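PDB 4DKW: terminase, large subunit from Enterobacteria phage P22, which drives viral DNA into empty capsids as an ATP-powered motor and cuts the genome as an endonuclease, the activity of the C-terminal domain described here. Local coordinates for residues Q32-I43 and D171-G179; A78-P86 and M182-R193. All coordinates share one frame; numbering follows the deposited sequence.

Contact 1 (Q32-I43 and D171-G179); sequences QDFGWNHPQAHI and DVLDATRYG. With MG (magnesium ion), chain E.
Asp33 and Asp171 meet through a shared magnesium ion, one oxygen from each carboxylate binding it. Asp33 OD2 lies 2.1 Å from the ion and Asp171 OD1 lies 2.3 Å from it, and the two carboxylate planes are nearly coplanar, 21° apart. With CG of Asp33 turned anti to the backbone N (chi1 -175°), its carboxylate comes up beside the first turn of helix 171-181. Two waters also bind the ion; one of them donates to the other oxygen of Asp33, OD1, at 2.6 Å. Asp171 turns its second oxygen to the proline ring, Pro39 CD standing 3.6 Å from Asp171 OD2, and Lys61 forms a long, weak ion pair with that oxygen.

Farther from the metal the contact becomes apolar. Strand 40-43 passes the helix at a crossing angle of -41°, its axis 7.4 Å away at the closest point. Ala41 CB fits against the backbone of Asp171 and Val172, while Ile43 CG1 packs on Ala175 CB at 3.8 Å. The edge of the Tyr178 ring faces Gln32 O and Asp33 OD1.

Hydrogen bonds form within each segment: His42 ND1 gives to Gln32 OE1 and Gln32 NE2 to Gln40 OE1 on the strand side, and on the helix the salt bridge of Arg177 with Asp174 puts a cation beside the acidic cluster. Such geometry is that of an RNase H-like nuclease centre, in which a sheet strand and a helix each supply a catalytic aspartate; the ion holds the two carboxylates together, consistent with metal-dependent nuclease activity.

Contact 2 (A78-P86 and M182-R193); sequences ANKIPVAWP and MRRFARMMRDIR
Lys80 and Ile81, at the end of a type II turn from Ala78 to Ile81, face Ile192 and Arg187, and the chain then runs on so that Pro82 faces Ala186 and Ala84 faces Met182, with CA atoms 6.4 to 7.5 Å apart in these pairs. Arg187 supplies the hydrogen bond between the segments: its NH1 gives to Lys80 O at 2.7 Å, the donor lying 36° above the carbonyl plane, with an N-H...O angle of 134°, well short of straight. CG of Arg187 sits between its backbone N and carbonyl carbon (chi1 68°), and the chain then climbs across the proline ring at about a right angle, with Arg187 CD 3.6 Å from Pro82 CD. Ile192 CA lies over the centre of one face of the guanidinium, so the group has Ile192 over that face and Lys80 O at its edge.

Apolar contacts flank this bond. Ile81 CD1 meets Ile192 CD1 at 3.6 Å, and farther along Ala84 CB rests on Met182 CG at 3.7 Å. Toward the surface, Lys80 crosses Arg193 at about a right angle, its CE near the guanidinium edge, so two like charges come close; Ile192 and Arg193 are both poorly ordered.

Strand 82-84 pairs in parallel with strands 27-33 and 110-111, and strand 187-188 pairs antiparallel with 27-33; the contact therefore joins the C-terminal tail to a strand of the central sheet, just beyond the end of helix 171-181.

Contact 1 is buried near the centre of the chain, whereas contact 2 lies farther out and is partly buried; their centres are about 16 Å apart. Contact 1 includes the end of strand 27-33, and the strands of contact 2 pair with it: Gln32 N probably donates to Ala84 O at 2.8 Å, tying the two together directly. The chain also links them, since helix 171-181 of contact 1 leads into the tail segment 182-193 of contact 2, and Tyr178 packs against Ala84 and Pro86. Their chemistry follows their place: acidic groups round a metal over alanine, valine and isoleucine packing in the interior, against one arginine-to-carbonyl bond, proline packing and basic side chains near the surface, Arg193 poorly ordered.

Contact 1 (Q32-I43 and D171-G179)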
loop_
_atom_site.group_PDB
_atom_site.type_symbol
_atom_site.label_atom_id
_atom_site.label_comp_id
_atom_site.label_asym_id
_atom_site.label_seq_id
_atom_site.Cartn_x
_atom_site.Cartn_y
_atom_site.Cartn_z
ATOM N N GLN A 32 -3.236 4.014 -2.463
ATOM C CA GLN A 32 -2.665 5.351 -2.562
ATOM C C GLN A 32 -2.396 5.928 -1.176
ATOM O O GLN A 32 -3.215 5.795 -0.272
ATOM C CB GLN A 32 -3.636 6.277 -3.312
ATOM C CG GLN A 32 -3.148 7.721 -3.509
ATOM C CD GLN A 32 -2.036 7.847 -4.549
ATOM O OE1 GLN A 32 -2.066 7.185 -5.589
ATOM N NE2 GLN A 32 -1.056 8.704 -4.272
ATOM N N ASP A 33 -1.235 6.552 -1.009
ATOM C CA ASP A 33 -1.012 7.429 0.129
ATOM C C ASP A 33 -0.845 8.815 -0.459
ATOM O O ASP A 33 -0.053 9.007 -1.378
ATOM C CB ASP A 33 0.229 7.033 0.949
ATOM C CG ASP A 33 0.386 7.877 2.209
ATOM O OD1 ASP A 33 -0.644 8.214 2.833
ATOM O OD2 ASP A 33 1.526 8.221 2.576
ATOM N N PHE A 34 -1.607 9.777 0.043
ATOM C CA PHE A 34 -1.547 11.124 -0.509
ATOM C C PHE A 34 -0.351 11.873 0.068
ATOM O O PHE A 34 0.101 11.570 1.178
ATOM C CB PHE A 34 -2.848 11.889 -0.248
ATOM C CG PHE A 34 -4.063 11.217 -0.801
ATOM C CD1 PHE A 34 -4.217 11.060 -2.161
ATOM C CD2 PHE A 34 -5.053 10.743 0.042
ATOM C CE1 PHE A 34 -5.334 10.437 -2.681
ATOM C CE2 PHE A 34 -6.179 10.127 -0.468
ATOM C CZ PHE A 34 -6.319 9.970 -1.831
ATOM N N GLY A 35 0.173 12.826 -0.702
ATOM C CA GLY A 35 1.305 13.626 -0.262
ATOM C C GLY A 35 1.836 14.615 -1.285
ATOM O O GLY A 35 1.994 14.282 -2.459
ATOM N N TRP A 36 2.114 15.838 -0.835
ATOM C CA TRP A 36 2.761 16.828 -1.692
ATOM C C TRP A 36 4.200 17.125 -1.231
ATOM O O TRP A 36 5.168 16.824 -1.941
ATOM C CB TRP A 36 1.937 18.118 -1.787
ATOM C CG TRP A 36 2.573 19.099 -2.708
ATOM C CD1 TRP A 36 3.400 20.135 -2.366
ATOM C CD2 TRP A 36 2.480 19.116 -4.139
ATOM N NE1 TRP A 36 3.813 20.802 -3.497
ATOM C CE2 TRP A 36 3.265 20.194 -4.598
ATOM C CE3 TRP A 36 1.805 18.327 -5.077
ATOM C CZ2 TRP A 36 3.394 20.501 -5.950
ATOM C CZ3 TRP A 36 1.933 18.638 -6.422
ATOM C CH2 TRP A 36 2.723 19.711 -6.844
ATOM N N ASN A 37 4.335 17.715 -0.045
ATOM C CA ASN A 37 5.653 17.937 0.542
ATOM C C ASN A 37 6.291 16.616 0.940
ATOM O O ASN A 37 7.487 16.400 0.728
ATOM C CB ASN A 37 5.560 18.860 1.754
ATOM C CG ASN A 37 5.123 20.264 1.383
ATOM O OD1 ASN A 37 5.482 20.783 0.321
ATOM N ND2 ASN A 37 4.331 20.887 2.255
ATOM N N HIS A 38 5.479 15.747 1.541
ATOM C CA HIS A 38 5.851 14.356 1.769
ATOM C C HIS A 38 5.621 13.596 0.473
ATOM O O HIS A 38 4.804 14.007 -0.354
ATOM C CB HIS A 38 4.999 13.740 2.885
ATOM C CG HIS A 38 5.179 14.391 4.221
ATOM N ND1 HIS A 38 4.485 15.521 4.594
ATOM C CD2 HIS A 38 5.969 14.070 5.271
ATOM C CE1 HIS A 38 4.840 15.868 5.819
ATOM N NE2 HIS A 38 5.741 15.005 6.251
ATOM N N PRO A 39 6.347 12.490 0.279
ATOM C CA PRO A 39 6.087 11.715 -0.938
ATOM C C PRO A 39 4.673 11.136 -0.945
ATOM O O PRO A 39 4.158 10.755 0.100
ATOM C CB PRO A 39 7.109 10.570 -0.851
ATOM C CG PRO A 39 8.198 11.112 0.021
ATOM C CD PRO A 39 7.505 11.981 1.032
ATOM N N GLN A 40 4.042 11.082 -2.107
ATOM C CA GLN A 40 2.888 10.210 -2.263
ATOM C C GLN A 40 3.374 8.820 -2.689
ATOM O O GLN A 40 4.501 8.664 -3.179
ATOM C CB GLN A 40 1.908 10.780 -3.292
ATOM C CG GLN A 40 2.422 10.803 -4.722
ATOM C CD GLN A 40 1.352 11.255 -5.698
ATOM O OE1 GLN A 40 0.385 10.535 -5.953
ATOM N NE2 GLN A 40 1.511 12.458 -6.236
ATOM N N ALA A 41 2.538 7.809 -2.482
ATOM C CA ALA A 41 2.843 6.467 -2.972
ATOM C C ALA A 41 1.627 5.833 -3.635
ATOM O O ALA A 41 0.506 5.955 -3.142
ATOM C CB ALA A 41 3.361 5.573 -1.838
ATOM N N HIS A 42 1.847 5.175 -4.765
ATOM C CA HIS A 42 0.820 4.324 -5.352
ATOM C C HIS A 42 1.398 2.919 -5.505
ATOM O O HIS A 42 2.465 2.755 -6.100
ATOM C CB HIS A 42 0.372 4.861 -6.713
ATOM C CG HIS A 42 -0.888 4.228 -7.220
ATOM N ND1 HIS A 42 -2.138 4.720 -6.915
ATOM C CD2 HIS A 42 -1.089 3.126 -7.977
ATOM C CE1 HIS A 42 -3.056 3.953 -7.478
ATOM N NE2 HIS A 42 -2.448 2.986 -8.133
ATOM N N ILE A 43 0.712 1.915 -4.961
ATOM C CA ILE A 43 1.223 0.544 -4.975
ATOM C C ILE A 43 0.234 -0.405 -5.615
ATOM O O ILE A 43 -0.938 -0.081 -5.769
ATOM C CB ILE A 43 1.571 0.023 -3.551
ATOM C CG1 ILE A 43 0.317 -0.063 -2.664
ATOM C CG2 ILE A 43 2.633 0.921 -2.900
ATOM C CD1 ILE A 43 -0.461 -1.425 -2.680
ATOM N N ASP A 171 5.284 6.048 3.571
ATOM C CA ASP A 171 4.250 6.236 2.556
ATOM C C ASP A 171 3.907 4.956 1.773
ATOM O O ASP A 171 2.732 4.632 1.619
ATOM C CB ASP A 171 4.664 7.358 1.615
ATOM C CG ASP A 171 5.210 8.563 2.370
ATOM O OD1 ASP A 171 4.407 9.264 3.046
ATOM O OD2 ASP A 171 6.439 8.791 2.304
ATOM N N VAL A 172 4.926 4.254 1.274
ATOM C CA VAL A 172 4.748 2.939 0.651
ATOM C C VAL A 172 4.192 1.918 1.659
ATOM O O VAL A 172 3.317 1.114 1.321
ATOM C CB VAL A 172 6.066 2.421 0.016
ATOM C CG1 VAL A 172 5.918 0.965 -0.476
ATOM C CG2 VAL A 172 6.491 3.335 -1.129
ATOM N N LEU A 173 4.676 1.973 2.898
ATOM C CA LEU A 173 4.198 1.082 3.953
ATOM C C LEU A 173 2.713 1.320 4.233
ATOM O O LEU A 173 1.923 0.375 4.296
ATOM C CB LEU A 173 5.031 1.250 5.232
ATOM C CG LEU A 173 6.490 0.782 5.122
ATOM C CD1 LEU A 173 7.282 1.158 6.366
ATOM C CD2 LEU A 173 6.564 -0.727 4.887
ATOM N N ASP A 174 2.330 2.583 4.372
ATOM C CA ASP A 174 0.930 2.926 4.581
ATOM C C ASP A 174 0.045 2.444 3.439
ATOM O O ASP A 174 -0.971 1.777 3.665
ATOM C CB ASP A 174 0.764 4.435 4.751
ATOM C CG ASP A 174 1.212 4.922 6.110
ATOM O OD1 ASP A 174 1.473 4.083 7.000
ATOM O OD2 ASP A 174 1.287 6.152 6.290
ATOM N N ALA A 175 0.426 2.800 2.217
ATOM C CA ALA A 175 -0.286 2.350 1.020
ATOM C C ALA A 175 -0.436 0.827 0.986
ATOM O O ALA A 175 -1.527 0.317 0.744
ATOM C CB ALA A 175 0.416 2.847 -0.238
ATOM N N THR A 176 0.659 0.108 1.235
ATOM C CA THR A 176 0.615 -1.346 1.251
ATOM C C THR A 176 -0.401 -1.836 2.267
ATOM O O THR A 176 -1.198 -2.722 1.984
ATOM C CB THR A 176 1.989 -1.949 1.570
ATOM O OG1 THR A 176 2.936 -1.494 0.600
ATOM C CG2 THR A 176 1.926 -3.466 1.518
ATOM N N ARG A 177 -0.383 -1.227 3.443
ATOM C CA ARG A 177 -1.292 -1.582 4.515
ATOM C C ARG A 177 -2.750 -1.309 4.101
ATOM O O ARG A 177 -3.642 -2.128 4.364
ATOM C CB ARG A 177 -0.898 -0.812 5.776
ATOM C CG ARG A 177 -1.276 -1.479 7.072
ATOM C CD ARG A 177 -0.592 -0.828 8.282
ATOM N NE ARG A 177 -0.376 0.608 8.095
ATOM C CZ ARG A 177 -1.330 1.532 8.164
ATOM N NH1 ARG A 177 -2.584 1.179 8.417
ATOM N NH2 ARG A 177 -1.025 2.811 7.970
ATOM N N TYR A 178 -2.986 -0.189 3.420
ATOM C CA TYR A 178 -4.339 0.137 2.925
ATOM C C TYR A 178 -4.870 -0.873 1.907
ATOM O O TYR A 178 -6.052 -1.231 1.938
ATOM C CB TYR A 178 -4.408 1.541 2.311
ATOM C CG TYR A 178 -3.998 2.638 3.260
ATOM C CD1 TYR A 178 -4.264 2.541 4.621
ATOM C CD2 TYR A 178 -3.331 3.768 2.798
ATOM C CE1 TYR A 178 -3.877 3.542 5.490
ATOM C CE2 TYR A 178 -2.946 4.770 3.658
ATOM C CZ TYR A 178 -3.225 4.653 5.001
ATOM O OH TYR A 178 -2.844 5.655 5.860
ATOM N N GLY A 179 -4.002 -1.313 0.999
ATOM C CA GLY A 179 -4.375 -2.299 0.004
ATOM C C GLY A 179 -4.714 -3.620 0.664
ATOM O O GLY A 179 -5.688 -4.280 0.303
HETATM MG MG MG E . 2.280 9.698 3.860
HETATM O O HOH W 1 0.365 10.155 4.184
HETATM O O HOH W 2 3.483 11.159 4.887
#

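Contact 2 (A78-P86 and M182-R193)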
loop_
_atom_site.group_PDB
_atom_site.type_symbol
_atom_site.label_atom_id
_atom_site.label_comp_id
_atom_site.label_asym_id
_atom_site.label_seq_id
_atom_site.Cartn_x
_atom_site.Cartn_y
_atom_site.Cartn_z
ATOM N N ALA A 78 -1.765 0.594 -13.240
ATOM C CA ALA A 78 -2.846 1.008 -12.346
ATOM C C ALA A 78 -4.216 1.052 -13.027
ATOM O O ALA A 78 -5.238 1.116 -12.357
ATOM C CB ALA A 78 -2.521 2.358 -11.718
ATOM N N ASN A 79 -4.233 1.029 -14.356
ATOM C CA ASN A 79 -5.472 1.170 -15.114
ATOM C C ASN A 79 -6.537 0.133 -14.744
ATOM O O ASN A 79 -6.277 -1.070 -14.784
ATOM C CB ASN A 79 -5.177 1.120 -16.615
ATOM C CG ASN A 79 -6.348 1.573 -17.455
ATOM O OD1 ASN A 79 -7.122 2.439 -17.053
ATOM N ND2 ASN A 79 -6.481 0.987 -18.632
ATOM N N LYS A 80 -7.720 0.626 -14.375
ATOM C CA LYS A 80 -8.895 -0.191 -14.038
ATOM C C LYS A 80 -8.814 -0.952 -12.709
ATOM O O LYS A 80 -9.750 -1.661 -12.343
ATOM C CB LYS A 80 -9.268 -1.142 -15.186
ATOM C CG LYS A 80 -10.028 -0.488 -16.316
ATOM C CD LYS A 80 -9.301 -0.662 -17.639
ATOM C CE LYS A 80 -9.021 -2.128 -17.942
ATOM N NZ LYS A 80 -8.342 -2.322 -19.259
ATOM N N ILE A 81 -7.715 -0.797 -11.980
ATOM C CA ILE A 81 -7.546 -1.489 -10.698
ATOM C C ILE A 81 -8.127 -0.654 -9.556
ATOM O O ILE A 81 -7.799 0.527 -9.438
ATOM C CB ILE A 81 -6.056 -1.744 -10.409
ATOM C CG1 ILE A 81 -5.380 -2.411 -11.612
ATOM C CG2 ILE A 81 -5.894 -2.547 -9.146
ATOM C CD1 ILE A 81 -6.076 -3.673 -12.109
ATOM N N PRO A 82 -8.995 -1.252 -8.716
ATOM C CA PRO A 82 -9.578 -0.502 -7.591
ATOM C C PRO A 82 -8.481 0.038 -6.677
ATOM O O PRO A 82 -7.481 -0.652 -6.455
ATOM C CB PRO A 82 -10.406 -1.554 -6.845
ATOM C CG PRO A 82 -10.581 -2.682 -7.810
ATOM C CD PRO A 82 -9.389 -2.671 -8.699
ATOM N N VAL A 83 -8.655 1.251 -6.165
ATOM C CA VAL A 83 -7.626 1.888 -5.347
ATOM C C VAL A 83 -8.102 2.166 -3.926
ATOM O O VAL A 83 -9.115 2.841 -3.725
ATOM C CB VAL A 83 -7.158 3.217 -5.972
ATOM C CG1 VAL A 83 -6.102 3.887 -5.096
ATOM C CG2 VAL A 83 -6.627 2.978 -7.370
ATOM N N ALA A 84 -7.376 1.634 -2.945
ATOM C CA ALA A 84 -7.642 1.930 -1.534
ATOM C C ALA A 84 -6.917 3.224 -1.160
ATOM O O ALA A 84 -5.871 3.533 -1.724
ATOM C CB ALA A 84 -7.189 0.765 -0.631
ATOM N N TRP A 85 -7.481 3.989 -0.232
ATOM C CA TRP A 85 -6.920 5.287 0.124
ATOM C C TRP A 85 -7.347 5.700 1.531
ATOM O O TRP A 85 -8.392 5.261 2.015
ATOM C CB TRP A 85 -7.349 6.335 -0.898
ATOM C CG TRP A 85 -8.801 6.322 -1.183
ATOM C CD1 TRP A 85 -9.443 5.597 -2.134
ATOM C CD2 TRP A 85 -9.805 7.085 -0.507
ATOM N NE1 TRP A 85 -10.801 5.855 -2.093
ATOM C CE2 TRP A 85 -11.044 6.767 -1.102
ATOM C CE3 TRP A 85 -9.776 8.000 0.545
ATOM C CZ2 TRP A 85 -12.240 7.339 -0.674
ATOM C CZ3 TRP A 85 -10.956 8.564 0.965
ATOM C CH2 TRP A 85 -12.175 8.233 0.355
ATOM N N PRO A 86 -6.535 6.541 2.197
ATOM C CA PRO A 86 -6.744 6.869 3.612
ATOM C C PRO A 86 -7.615 8.089 3.858
ATOM O O PRO A 86 -8.156 8.668 2.915
ATOM C CB PRO A 86 -5.337 7.230 4.067
ATOM C CG PRO A 86 -4.769 7.912 2.870
ATOM C CD PRO A 86 -5.265 7.104 1.701
ATOM N N MET A 182 -8.097 -3.473 2.499
ATOM C CA MET A 182 -9.221 -3.447 1.571
ATOM C C MET A 182 -9.204 -4.593 0.561
ATOM O O MET A 182 -9.868 -4.514 -0.468
ATOM C CB MET A 182 -9.250 -2.111 0.829
ATOM C CG MET A 182 -9.558 -0.933 1.720
ATOM S SD MET A 182 -11.283 -0.884 2.265
ATOM C CE MET A 182 -12.060 0.084 0.978
ATOM N N ARG A 183 -8.466 -5.657 0.869
ATOM C CA ARG A 183 -8.289 -6.774 -0.053
ATOM C C ARG A 183 -9.598 -7.433 -0.487
ATOM O O ARG A 183 -9.635 -8.114 -1.513
ATOM C CB ARG A 183 -7.318 -7.808 0.522
ATOM C CG ARG A 183 -7.798 -8.522 1.767
ATOM C CD ARG A 183 -6.680 -9.347 2.349
ATOM N NE ARG A 183 -7.093 -10.106 3.529
ATOM C CZ ARG A 183 -7.204 -9.594 4.752
ATOM N NH1 ARG A 183 -6.951 -8.308 4.967
ATOM N NH2 ARG A 183 -7.576 -10.364 5.764
ATOM N N ARG A 184 -10.677 -7.209 0.265
ATOM C CA ARG A 184 -11.985 -7.757 -0.123
ATOM C C ARG A 184 -12.508 -7.119 -1.416
ATOM O O ARG A 184 -13.432 -7.639 -2.045
ATOM C CB ARG A 184 -13.016 -7.601 1.002
ATOM C CG ARG A 184 -13.282 -6.143 1.423
ATOM C CD ARG A 184 -14.032 -6.066 2.750
ATOM N NE ARG A 184 -14.282 -4.688 3.173
ATOM C CZ ARG A 184 -13.382 -3.922 3.786
ATOM N NH1 ARG A 184 -12.167 -4.399 4.038
ATOM N NH2 ARG A 184 -13.689 -2.675 4.143
ATOM N N PHE A 185 -11.912 -5.986 -1.797
ATOM C CA PHE A 185 -12.267 -5.285 -3.028
ATOM C C PHE A 185 -11.324 -5.581 -4.198
ATOM O O PHE A 185 -11.558 -5.119 -5.319
ATOM C CB PHE A 185 -12.374 -3.779 -2.794
ATOM C CG PHE A 185 -13.468 -3.404 -1.847
ATOM C CD1 PHE A 185 -14.794 -3.492 -2.232
ATOM C CD2 PHE A 185 -13.172 -2.984 -0.564
ATOM C CE1 PHE A 185 -15.795 -3.159 -1.367
ATOM C CE2 PHE A 185 -14.174 -2.653 0.302
ATOM C CZ PHE A 185 -15.502 -2.723 -0.093
ATOM N N ALA A 186 -10.263 -6.345 -3.936
ATOM C CA ALA A 186 -9.346 -6.787 -4.983
ATOM C C ALA A 186 -10.106 -7.561 -6.055
ATOM O O ALA A 186 -10.996 -8.357 -5.752
ATOM C CB ALA A 186 -8.230 -7.628 -4.390
ATOM N N ARG A 187 -9.762 -7.321 -7.315
ATOM C CA ARG A 187 -10.463 -7.959 -8.421
ATOM C C ARG A 187 -9.605 -9.047 -9.080
ATOM O O ARG A 187 -8.388 -8.906 -9.195
ATOM C CB ARG A 187 -10.896 -6.908 -9.446
ATOM C CG ARG A 187 -9.737 -6.249 -10.189
ATOM C CD ARG A 187 -10.207 -5.139 -11.128
ATOM N NE ARG A 187 -11.292 -5.554 -12.015
ATOM C CZ ARG A 187 -11.687 -4.869 -13.086
ATOM N NH1 ARG A 187 -11.078 -3.739 -13.421
ATOM N NH2 ARG A 187 -12.684 -5.323 -13.832
ATOM N N MET A 188 -10.238 -10.140 -9.498
ATOM C CA MET A 188 -9.506 -11.233 -10.132
ATOM C C MET A 188 -8.882 -10.779 -11.444
ATOM O O MET A 188 -9.538 -10.135 -12.255
ATOM C CB MET A 188 -10.418 -12.429 -10.378
ATOM C CG MET A 188 -9.662 -13.651 -10.836
ATOM S SD MET A 188 -10.741 -15.058 -11.062
ATOM C CE MET A 188 -10.327 -16.048 -9.636
ATOM N N MET A 189 -7.609 -11.112 -11.638
ATOM C CA MET A 189 -6.849 -10.684 -12.808
ATOM C C MET A 189 -7.571 -10.941 -14.134
ATOM O O MET A 189 -7.613 -10.069 -14.991
ATOM C CB MET A 189 -5.470 -11.348 -12.816
ATOM C CG MET A 189 -4.594 -10.980 -14.003
ATOM S SD MET A 189 -4.090 -9.260 -14.067
ATOM C CE MET A 189 -2.988 -9.298 -15.475
ATOM N N ARG A 190 -8.153 -12.124 -14.302
ATOM C CA ARG A 190 -8.839 -12.430 -15.556
ATOM C C ARG A 190 -10.139 -11.668 -15.792
ATOM O O ARG A 190 -10.601 -11.535 -16.927
ATOM C CB ARG A 190 -9.059 -13.931 -15.731
ATOM C CG ARG A 190 -9.813 -14.591 -14.598
ATOM C CD ARG A 190 -10.544 -15.825 -15.099
ATOM N NE ARG A 190 -11.978 -15.553 -15.186
ATOM C CZ ARG A 190 -12.877 -16.360 -15.746
ATOM N NH1 ARG A 190 -12.505 -17.511 -16.299
ATOM N NH2 ARG A 190 -14.155 -16.002 -15.762
ATOM N N ASP A 191 -10.745 -11.173 -14.726
ATOM C CA ASP A 191 -11.978 -10.378 -14.848
ATOM C C ASP A 191 -11.659 -8.897 -15.086
ATOM O O ASP A 191 -12.528 -8.151 -15.526
ATOM C CB ASP A 191 -12.817 -10.504 -13.574
ATOM C CG ASP A 191 -13.390 -11.895 -13.386
ATOM O OD1 ASP A 191 -13.459 -12.657 -14.390
ATOM O OD2 ASP A 191 -13.771 -12.226 -12.240
ATOM N N ILE A 192 -10.419 -8.482 -14.810
ATOM C CA ILE A 192 -10.017 -7.094 -15.011
ATOM C C ILE A 192 -10.257 -6.731 -16.457
ATOM O O ILE A 192 -11.251 -6.101 -16.783
ATOM C CB ILE A 192 -8.524 -6.852 -14.701
ATOM C CG1 ILE A 192 -8.200 -7.229 -13.261
ATOM C CG2 ILE A 192 -8.179 -5.395 -14.938
ATOM C CD1 ILE A 192 -6.735 -7.080 -12.914
ATOM N N ARG A 193 -9.339 -7.162 -17.313
ATOM C CA ARG A 193 -9.498 -7.122 -18.757
ATOM C C ARG A 193 -8.355 -7.988 -19.244
ATOM O O ARG A 193 -7.199 -7.576 -19.206
ATOM C CB ARG A 193 -9.396 -5.685 -19.293
ATOM C CG ARG A 193 -10.515 -5.279 -20.266
ATOM C CD ARG A 193 -11.857 -5.009 -19.557
ATOM N NE ARG A 193 -11.764 -3.954 -18.542
ATOM C CZ ARG A 193 -12.676 -3.729 -17.597
ATOM N NH1 ARG A 193 -13.756 -4.490 -17.518
ATOM N NH2 ARG A 193 -12.503 -2.756 -16.715
#